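Local coordinates for EAL/GGDEF domain protein (Methylococcus capsulatus, PDB 3ICL), which is of unknown function but belongs to the GGDEF domain family, whose fold resembles that of the nucleotide cyclases, at residues Ala145-His148 / Ala149-Arg152; Glu133-Glu136 / Gln137-Asn141. The protein carries 1 engineered substitution. All blocks are in the same frame, centred on the assembly; numbering follows the deposited sequence.

Interaction 1 (Ala145-His148 / Ala149-Arg152); sequences AMYH and AKSR. With SO4 (sulfate ion), chain C.
A145 and A149 join through the backbone in the C-terminal half of helix 135-152, where 145-148 runs without a break into 149-152. The A149 N-H reaches A145 O, and the K150 N-H meets M146 O at 2.9 Å, N to O, almost straight at 171°. The i-4 pattern then gives way: S151 N still bonds Y147 O, but R152 N reaches H148 O only weakly, at 3.3 Å, and takes A149 O, three residues back, as its main acceptor. S151 supplies a second grip on H148 O: its OG, placed between its own backbone N and carbonyl carbon (chi1 74°), turns back along the helix and donates to it at 2.6 Å. K150 and Y147 leave the helix on the same side and end at one sulfate. The lysine chain is fully extended, its CG trans to the backbone N (chi1 -174°), and NZ bonds sulfate O4 at 2.7 Å. Y147 OH gives its proton to sulfate O1 at 2.6 Å, with O1 near the ring plane at the edge. One ring face is covered by the adjacent M146, whose CE sits 3.5 Å above the ring plane, over its centre; the selenomethionine packs on F35 and D37 of strand 32-38. K81 also bonds the sulfate, while K150 has a weak, long ion pair with D37. Two lysines and a phenol thus form an anion-binding cluster beside strand 32-38. The sulfate, probably from the crystallisation liquor, would be expected to offset the lysine charges and hold the phenol and ammonium ends in place.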
loop_
_atom_site.group_PDB
_atom_site.type_symbol
_atom_site.label_atom_id
_atom_site.label_comp_id
_atom_site.label_asym_id
_atom_site.label_seq_id
_atom_site.Cartn_x
_atom_site.Cartn_y
_atom_site.Cartn_z
ATOM N N ALA A 145 -3.198 8.008 8.679
ATOM C CA ALA A 145 -1.753 8.043 8.898
ATOM C C ALA A 145 -1.056 8.366 7.576
ATOM O O ALA A 145 -0.072 9.105 7.538
ATOM C CB ALA A 145 -1.275 6.699 9.427
HETATM N N MSE A 146 -1.582 7.809 6.490
HETATM C CA MSE A 146 -1.023 8.034 5.162
HETATM C C MSE A 146 -1.021 9.524 4.813
HETATM O O MSE A 146 0.022 10.086 4.481
HETATM C CB MSE A 146 -1.842 7.269 4.123
HETATM C CG MSE A 146 -1.253 7.283 2.723
HETATM SE SE MSE A 146 -2.506 6.571 1.419
HETATM C CE MSE A 146 -3.551 8.196 1.154
ATOM N N TYR A 147 -2.191 10.158 4.882
ATOM C CA TYR A 147 -2.299 11.576 4.565
ATOM C C TYR A 147 -1.448 12.433 5.490
ATOM O O TYR A 147 -0.941 13.475 5.081
ATOM C CB TYR A 147 -3.765 12.027 4.611
ATOM C CG TYR A 147 -4.546 11.624 3.378
ATOM C CD1 TYR A 147 -4.173 12.088 2.117
ATOM C CD2 TYR A 147 -5.641 10.767 3.470
ATOM C CE1 TYR A 147 -4.871 11.709 0.974
ATOM C CE2 TYR A 147 -6.348 10.381 2.334
ATOM C CZ TYR A 147 -5.954 10.856 1.089
ATOM O OH TYR A 147 -6.632 10.466 -0.039
ATOM N N HIS A 148 -1.287 12.002 6.737
ATOM C CA HIS A 148 -0.454 12.745 7.675
ATOM C C HIS A 148 0.979 12.705 7.159
ATOM O O HIS A 148 1.671 13.726 7.117
ATOM C CB HIS A 148 -0.522 12.118 9.072
ATOM C CG HIS A 148 -1.715 12.548 9.871
ATOM N ND1 HIS A 148 -2.137 11.877 10.998
ATOM C CD2 HIS A 148 -2.559 13.597 9.720
ATOM C CE1 HIS A 148 -3.191 12.492 11.507
ATOM N NE2 HIS A 148 -3.466 13.539 10.751
ATOM N N ALA A 149 1.414 11.515 6.759
ATOM C CA ALA A 149 2.756 11.328 6.230
ATOM C C ALA A 149 2.944 12.218 5.005
ATOM O O ALA A 149 3.900 12.984 4.924
ATOM C CB ALA A 149 2.969 9.860 5.854
ATOM N N LYS A 150 2.013 12.118 4.064
ATOM C CA LYS A 150 2.062 12.900 2.833
ATOM C C LYS A 150 2.177 14.399 3.098
ATOM O O LYS A 150 2.802 15.128 2.328
ATOM C CB LYS A 150 0.812 12.630 1.992
ATOM C CG LYS A 150 0.840 13.279 0.618
ATOM C CD LYS A 150 -0.453 13.025 -0.141
ATOM C CE LYS A 150 -0.441 13.722 -1.486
ATOM N NZ LYS A 150 -1.792 13.734 -2.115
ATOM N N SER A 151 1.574 14.860 4.186
ATOM C CA SER A 151 1.611 16.278 4.514
ATOM C C SER A 151 2.965 16.746 5.051
ATOM O O SER A 151 3.302 17.922 4.928
ATOM C CB SER A 151 0.519 16.613 5.535
ATOM O OG SER A 151 0.873 16.138 6.820
ATOM N N ARG A 152 3.737 15.833 5.570
ATOM C CA ARG A 152 4.975 16.161 6.203
ATOM C C ARG A 152 6.214 15.860 5.309
ATOM O O ARG A 152 7.328 16.160 5.668
ATOM C CB ARG A 152 5.036 15.505 7.569
ATOM C CG ARG A 152 5.949 14.347 7.626
ATOM C CD ARG A 152 6.425 13.960 9.014
ATOM N NE ARG A 152 6.544 12.497 9.135
ATOM C CZ ARG A 152 6.292 11.771 10.228
ATOM N NH1 ARG A 152 5.909 12.323 11.393
ATOM N NH2 ARG A 152 6.450 10.464 10.161
HETATM S S SO4 C . -4.943 12.069 -3.150
HETATM O O1 SO4 C . -5.809 11.082 -2.478
HETATM O O2 SO4 C . -5.176 12.007 -4.607
HETATM O O3 SO4 C . -5.264 13.421 -2.653
HETATM O O4 SO4 C . -3.525 11.760 -2.870
#

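Interaction 2 (Glu133-Glu136 / Gln137-Asn141); sequences ETME and QLLRN. With SO4 (sulfate ion), chain D.
T134 and Q137 form a capping box at the start of helix 135-152, the helix of a beta-alpha-beta unit between strands 121-127 and 156-159. T134 is the N-cap: its OG1 accepts the Q137 N-H at 3.2 Å, N to OG1. In return Q137 OE1 faces the T134 N-H, a straight (170°) but weak bond of 3.4 Å, and takes a second weak one from E133 N. The glutamine comes back over the cap because its CG lies trans to its carbonyl carbon (chi1 -62°) and the chain stays extended beyond. From the first turn to the next, E136 and R140 run side by side, pointing the same way. The carboxylate and guanidinium planes are 29° apart, and R140 NH1 meets E136 OE1 at 3.2 Å, on the anti side and out of the carboxylate plane, in a salt bridge. M135 and L139 also lie alongside each other, CE touching CD1 at 3.8 Å. Farther out, M135 packs on C14, L17, L18 and L21 of helix 10-23, and L139 on L33 and F35 of strand 32-38, so these two side chains seat the helix start between that helix and the sheet. R140 alone carries on to a sulfate at the edge of its guanidinium, so NH1 bridges carboxylate and anion. R140 NH1 bonds sulfate O2 at 2.8 Å, and NH2 reaches sulfate O1 at 3.2 Å.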
loop_
_atom_site.group_PDB
_atom_site.type_symbol
_atom_site.label_atom_id
_atom_site.label_comp_id
_atom_site.label_asym_id
_atom_site.label_seq_id
_atom_site.Cartn_x
_atom_site.Cartn_y
_atom_site.Cartn_z
ATOM N N GLU A 133 -10.162 -2.362 15.393
ATOM C CA GLU A 133 -10.560 -3.761 15.458
ATOM C C GLU A 133 -11.192 -4.199 14.143
ATOM O O GLU A 133 -10.793 -5.209 13.563
ATOM C CB GLU A 133 -11.549 -3.984 16.604
ATOM C CG GLU A 133 -10.898 -4.177 17.967
ATOM C CD GLU A 133 -10.069 -5.451 18.044
ATOM O OE1 GLU A 133 -9.538 -5.748 19.135
ATOM O OE2 GLU A 133 -9.945 -6.156 17.017
ATOM N N THR A 134 -12.172 -3.433 13.672
ATOM C CA THR A 134 -12.857 -3.751 12.420
ATOM C C THR A 134 -12.002 -3.355 11.222
ATOM O O THR A 134 -11.105 -2.525 11.340
ATOM C CB THR A 134 -14.192 -3.000 12.301
ATOM O OG1 THR A 134 -13.937 -1.591 12.266
ATOM C CG2 THR A 134 -15.102 -3.320 13.477
HETATM N N MSE A 135 -12.290 -3.941 10.064
HETATM C CA MSE A 135 -11.532 -3.619 8.867
HETATM C C MSE A 135 -11.746 -2.158 8.464
HETATM O O MSE A 135 -10.824 -1.514 7.962
HETATM C CB MSE A 135 -11.919 -4.545 7.705
HETATM C CG MSE A 135 -13.332 -4.386 7.168
HETATM SE SE MSE A 135 -13.581 -5.359 5.489
HETATM C CE MSE A 135 -13.206 -3.920 4.253
ATOM N N GLU A 136 -12.954 -1.641 8.686
ATOM C CA GLU A 136 -13.240 -0.256 8.333
ATOM C C GLU A 136 -12.410 0.711 9.174
ATOM O O GLU A 136 -11.884 1.695 8.662
ATOM C CB GLU A 136 -14.721 0.085 8.517
ATOM C CG GLU A 136 -14.997 1.565 8.243
ATOM C CD GLU A 136 -16.430 1.978 8.478
ATOM O OE1 GLU A 136 -16.684 3.204 8.521
ATOM O OE2 GLU A 136 -17.299 1.090 8.619
ATOM N N GLN A 137 -12.302 0.433 10.468
ATOM C CA GLN A 137 -11.532 1.298 11.351
ATOM C C GLN A 137 -10.049 1.216 11.014
ATOM O O GLN A 137 -9.352 2.232 10.998
ATOM C CB GLN A 137 -11.737 0.903 12.814
ATOM C CG GLN A 137 -13.162 1.029 13.300
ATOM C CD GLN A 137 -13.310 0.637 14.757
ATOM O OE1 GLN A 137 -12.866 -0.436 15.173
ATOM N NE2 GLN A 137 -13.943 1.504 15.540
ATOM N N LEU A 138 -9.573 0.004 10.743
ATOM C CA LEU A 138 -8.167 -0.200 10.420
ATOM C C LEU A 138 -7.780 0.557 9.150
ATOM O O LEU A 138 -6.776 1.268 9.124
ATOM C CB LEU A 138 -7.879 -1.694 10.263
ATOM C CG LEU A 138 -6.431 -2.132 10.508
ATOM C CD1 LEU A 138 -6.023 -1.809 11.947
ATOM C CD2 LEU A 138 -6.304 -3.626 10.248
ATOM N N LEU A 139 -8.585 0.402 8.103
ATOM C CA LEU A 139 -8.345 1.070 6.828
ATOM C C LEU A 139 -8.388 2.591 6.965
ATOM O O LEU A 139 -7.499 3.296 6.484
ATOM C CB LEU A 139 -9.389 0.620 5.803
ATOM C CG LEU A 139 -9.147 -0.741 5.149
ATOM C CD1 LEU A 139 -10.435 -1.269 4.527
ATOM C CD2 LEU A 139 -8.043 -0.597 4.107
ATOM N N ARG A 140 -9.431 3.095 7.614
ATOM C CA ARG A 140 -9.574 4.529 7.815
ATOM C C ARG A 140 -8.408 5.087 8.616
ATOM O O ARG A 140 -7.935 6.191 8.349
ATOM C CB ARG A 140 -10.888 4.831 8.535
ATOM C CG ARG A 140 -12.112 4.647 7.654
ATOM C CD ARG A 140 -13.397 4.843 8.441
ATOM N NE ARG A 140 -13.461 6.159 9.075
ATOM C CZ ARG A 140 -14.475 6.568 9.832
ATOM N NH1 ARG A 140 -15.506 5.760 10.045
ATOM N NH2 ARG A 140 -14.461 7.780 10.372
ATOM N N ASN A 141 -7.936 4.324 9.593
ATOM C CA ASN A 141 -6.825 4.788 10.411
ATOM C C ASN A 141 -5.511 4.744 9.623
ATOM O O ASN A 141 -4.680 5.643 9.746
ATOM C CB ASN A 141 -6.743 3.962 11.704
ATOM C CG ASN A 141 -7.845 4.319 12.695
ATOM O OD1 ASN A 141 -8.078 3.603 13.668
ATOM N ND2 ASN A 141 -8.521 5.438 12.454
HETATM S S SO4 D . -17.808 7.566 12.355
HETATM O O1 SO4 D . -16.436 7.519 12.889
HETATM O O2 SO4 D . -17.939 6.652 11.204
HETATM O O3 SO4 D . -18.761 7.166 13.408
HETATM O O4 SO4 D . -18.103 8.946 11.922
#

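Both contacts belong to helix 135-152, their centres about 17 Å apart: interaction 2 starts it and interaction 1 lies toward its end. Interaction 2 is a surface contact, though M135, L138 and L139 turn inward to helix 10-23 and strand 32-38; interaction 1 is partly buried, with A145, M146 and A149 covered and H148, A149 and R152 meeting strand 156-159. Strand 32-38 is touched from both. Each binds a sulfate differently: a lysine and a tyrosine in interaction 1, a single arginine already paired with a glutamate in interaction 2. The first turn is capped by side chains, whereas near the other end a serine hydroxyl adds to backbone bonds that shift from i-4 to i-3.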